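Local atomic coordinates of RNA-dependent RNA polymerase (Qualyub virus, PDB entry 6DX1), a protein that probably acts as a cysteine protease through its viral ovarian tumour (OTU) domain, removing ubiquitin from conjugated proteins. Residues F49-Q54 / I58-M63. Residues are numbered along the deposited sequence; the frame is centred on the assembly and turned at random.
Sequences FLYDTQ and IEVKNM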
loop_
_atom_site.group_PDB
_atom_site.type_symbol
_atom_site.label_atom_id
_atom_site.label_comp_id
_atom_site.label_asym_id
_atom_site.label_seq_id
_atom_site.Cartn_x
_atom_site.Cartn_y
_atom_site.Cartn_z
ATOM N N PHE A 49 0.330 -10.747 -1.716
ATOM C CA PHE A 49 1.427 -10.540 -2.660
ATOM C C PHE A 49 2.655 -11.366 -2.287
ATOM O O PHE A 49 3.276 -12.010 -3.149
ATOM C CB PHE A 49 1.792 -9.054 -2.708
ATOM C CG PHE A 49 3.016 -8.764 -3.543
ATOM C CD1 PHE A 49 2.898 -8.554 -4.906
ATOM C CD2 PHE A 49 4.270 -8.697 -2.953
ATOM C CE1 PHE A 49 4.030 -8.291 -5.670
ATOM C CE2 PHE A 49 5.397 -8.433 -3.716
ATOM C CZ PHE A 49 5.267 -8.237 -5.072
ATOM N N LEU A 50 3.038 -11.339 -1.009
ATOM C CA LEU A 50 4.281 -11.973 -0.572
ATOM C C LEU A 50 4.155 -13.485 -0.448
ATOM O O LEU A 50 5.104 -14.212 -0.767
ATOM C CB LEU A 50 4.727 -11.394 0.771
ATOM C CG LEU A 50 5.125 -9.919 0.796
ATOM C CD1 LEU A 50 5.323 -9.420 2.220
ATOM C CD2 LEU A 50 6.391 -9.734 -0.023
ATOM N N TYR A 51 3.002 -13.978 0.023
ATOM C CA TYR A 51 2.856 -15.368 0.452
ATOM C C TYR A 51 1.794 -16.157 -0.300
ATOM O O TYR A 51 1.624 -17.354 -0.020
ATOM C CB TYR A 51 2.525 -15.410 1.951
ATOM C CG TYR A 51 3.486 -14.642 2.817
ATOM C CD1 TYR A 51 3.024 -13.675 3.692
ATOM C CD2 TYR A 51 4.858 -14.883 2.765
ATOM C CE1 TYR A 51 3.888 -12.968 4.497
ATOM C CE2 TYR A 51 5.732 -14.180 3.566
ATOM C CZ TYR A 51 5.244 -13.215 4.424
ATOM O OH TYR A 51 6.106 -12.510 5.231
ATOM N N ASP A 52 1.076 -15.539 -1.235
ATOM C CA ASP A 52 -0.049 -16.147 -1.952
ATOM C C ASP A 52 -1.185 -16.553 -1.017
ATOM O O ASP A 52 -1.999 -17.414 -1.365
ATOM C CB ASP A 52 0.397 -17.348 -2.798
ATOM C CG ASP A 52 1.468 -16.978 -3.802
ATOM O OD1 ASP A 52 1.318 -15.931 -4.468
ATOM O OD2 ASP A 52 2.466 -17.720 -3.913
ATOM N N THR A 53 -1.254 -15.930 0.157
ATOM C CA THR A 53 -2.350 -16.113 1.098
ATOM C C THR A 53 -2.422 -14.871 1.970
ATOM O O THR A 53 -1.392 -14.298 2.319
ATOM C CB THR A 53 -2.179 -17.346 1.996
ATOM O OG1 THR A 53 -3.253 -17.382 2.948
ATOM C CG2 THR A 53 -0.877 -17.284 2.764
ATOM N N GLN A 54 -3.639 -14.473 2.328
ATOM C CA GLN A 54 -3.784 -13.355 3.253
ATOM C C GLN A 54 -3.487 -13.743 4.696
ATOM O O GLN A 54 -3.437 -12.858 5.562
ATOM C CB GLN A 54 -5.194 -12.776 3.142
ATOM C CG GLN A 54 -6.308 -13.708 3.602
ATOM C CD GLN A 54 -7.667 -13.035 3.523
ATOM O OE1 GLN A 54 -7.863 -11.956 4.071
ATOM N NE2 GLN A 54 -8.607 -13.672 2.852
ATOM N N ILE A 58 0.026 -10.890 9.891
ATOM C CA ILE A 58 0.801 -10.523 11.079
ATOM C C ILE A 58 2.282 -10.400 10.743
ATOM O O ILE A 58 2.980 -9.517 11.257
ATOM C CB ILE A 58 0.578 -11.538 12.216
ATOM C CG1 ILE A 58 -0.865 -11.464 12.702
ATOM C CG2 ILE A 58 1.545 -11.248 13.379
ATOM C CD1 ILE A 58 -1.169 -10.208 13.468
ATOM N N GLU A 59 2.792 -11.290 9.893
ATOM C CA GLU A 59 4.195 -11.184 9.506
ATOM C C GLU A 59 4.474 -9.879 8.775
ATOM O O GLU A 59 5.580 -9.336 8.879
ATOM C CB GLU A 59 4.600 -12.366 8.634
ATOM C CG GLU A 59 4.654 -13.695 9.381
ATOM C CD GLU A 59 5.376 -13.612 10.719
ATOM O OE1 GLU A 59 4.903 -14.262 11.678
ATOM O OE2 GLU A 59 6.405 -12.898 10.819
ATOM N N VAL A 60 3.499 -9.372 8.018
ATOM C CA VAL A 60 3.693 -8.078 7.369
ATOM C C VAL A 60 3.746 -6.974 8.415
ATOM O O VAL A 60 4.590 -6.073 8.340
ATOM C CB VAL A 60 2.597 -7.812 6.320
ATOM C CG1 VAL A 60 2.861 -6.487 5.596
ATOM C CG2 VAL A 60 2.524 -8.950 5.311
ATOM N N LYS A 61 2.850 -7.019 9.410
ATOM C CA LYS A 61 2.915 -6.032 10.487
ATOM C C LYS A 61 4.260 -6.107 11.192
ATOM O O LYS A 61 4.877 -5.073 11.481
ATOM C CB LYS A 61 1.772 -6.246 11.489
ATOM C CG LYS A 61 0.393 -6.141 10.858
ATOM C CD LYS A 61 -0.735 -6.112 11.891
ATOM C CE LYS A 61 -0.775 -4.776 12.626
ATOM N NZ LYS A 61 -1.933 -4.691 13.552
ATOM N N ASN A 62 4.743 -7.332 11.439
ATOM C CA ASN A 62 6.035 -7.531 12.093
ATOM C C ASN A 62 7.171 -6.911 11.288
ATOM O O ASN A 62 8.057 -6.258 11.851
ATOM C CB ASN A 62 6.308 -9.025 12.284
ATOM C CG ASN A 62 5.527 -9.635 13.423
ATOM O OD1 ASN A 62 5.053 -8.937 14.321
ATOM N ND2 ASN A 62 5.400 -10.963 13.400
ATOM N N MET A 63 7.193 -7.143 9.973
ATOM C CA MET A 63 8.330 -6.662 9.192
ATOM C C MET A 63 8.320 -5.143 9.093
ATOM O O MET A 63 9.385 -4.524 9.024
ATOM C CB MET A 63 8.360 -7.310 7.801
ATOM C CG MET A 63 7.254 -6.882 6.857
ATOM S SD MET A 63 7.337 -7.724 5.249
ATOM C CE MET A 63 7.211 -9.451 5.723
#
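L50 and Y51, in the last turn of one helix, reach across to V60, M63 and E59 on the first turns of the next, and no hydrogen bond joins the two segments. The contact is apolar at its centre. L50 and M63 meet tip to tip: CD1 of L50 lies 4.0 Å from CE of M63 and equally near its SD, while the same L50 methyl rests 4.2 Å from CG2 of V60. M63 has its CG between the backbone N and the carbonyl carbon (chi1 69°), and the chain, extended at chi2, turns at chi3 (59°), which brings the terminal methyl against both the leucine and the tyrosine.

Y51 adds the aromatic part of the contact. Its ring lies with one face over CB of L50, which sits above the ring centre, and from there it approaches the second helix obliquely. CE1 is 4.3 Å from CG2 of V60. The hydroxyl goes furthest, with OH 3.3 Å from CE of M63 and 3.7 Å from CB of E59, both van der Waals contacts.

E59 lends only its CB to the tyrosine. The chain bends at chi2 (-46°) and takes the carboxylate away from the other segment and over the next turn of its own helix, where N62 ND2 makes a weak hydrogen bond to OE2 at 3.4 Å.

D52, with positive phi, ends the helical run directly after Y51, and the chain turns through a short connection into the following helix. This surface-level contact thus joins consecutive helices 41-51 and 57-70 of the OTU-like protease fold. V60 packs inward on F43 and V46 of the first helix, and both V60 and M63 touch L107 of helix 101-111, with L110 also against M63.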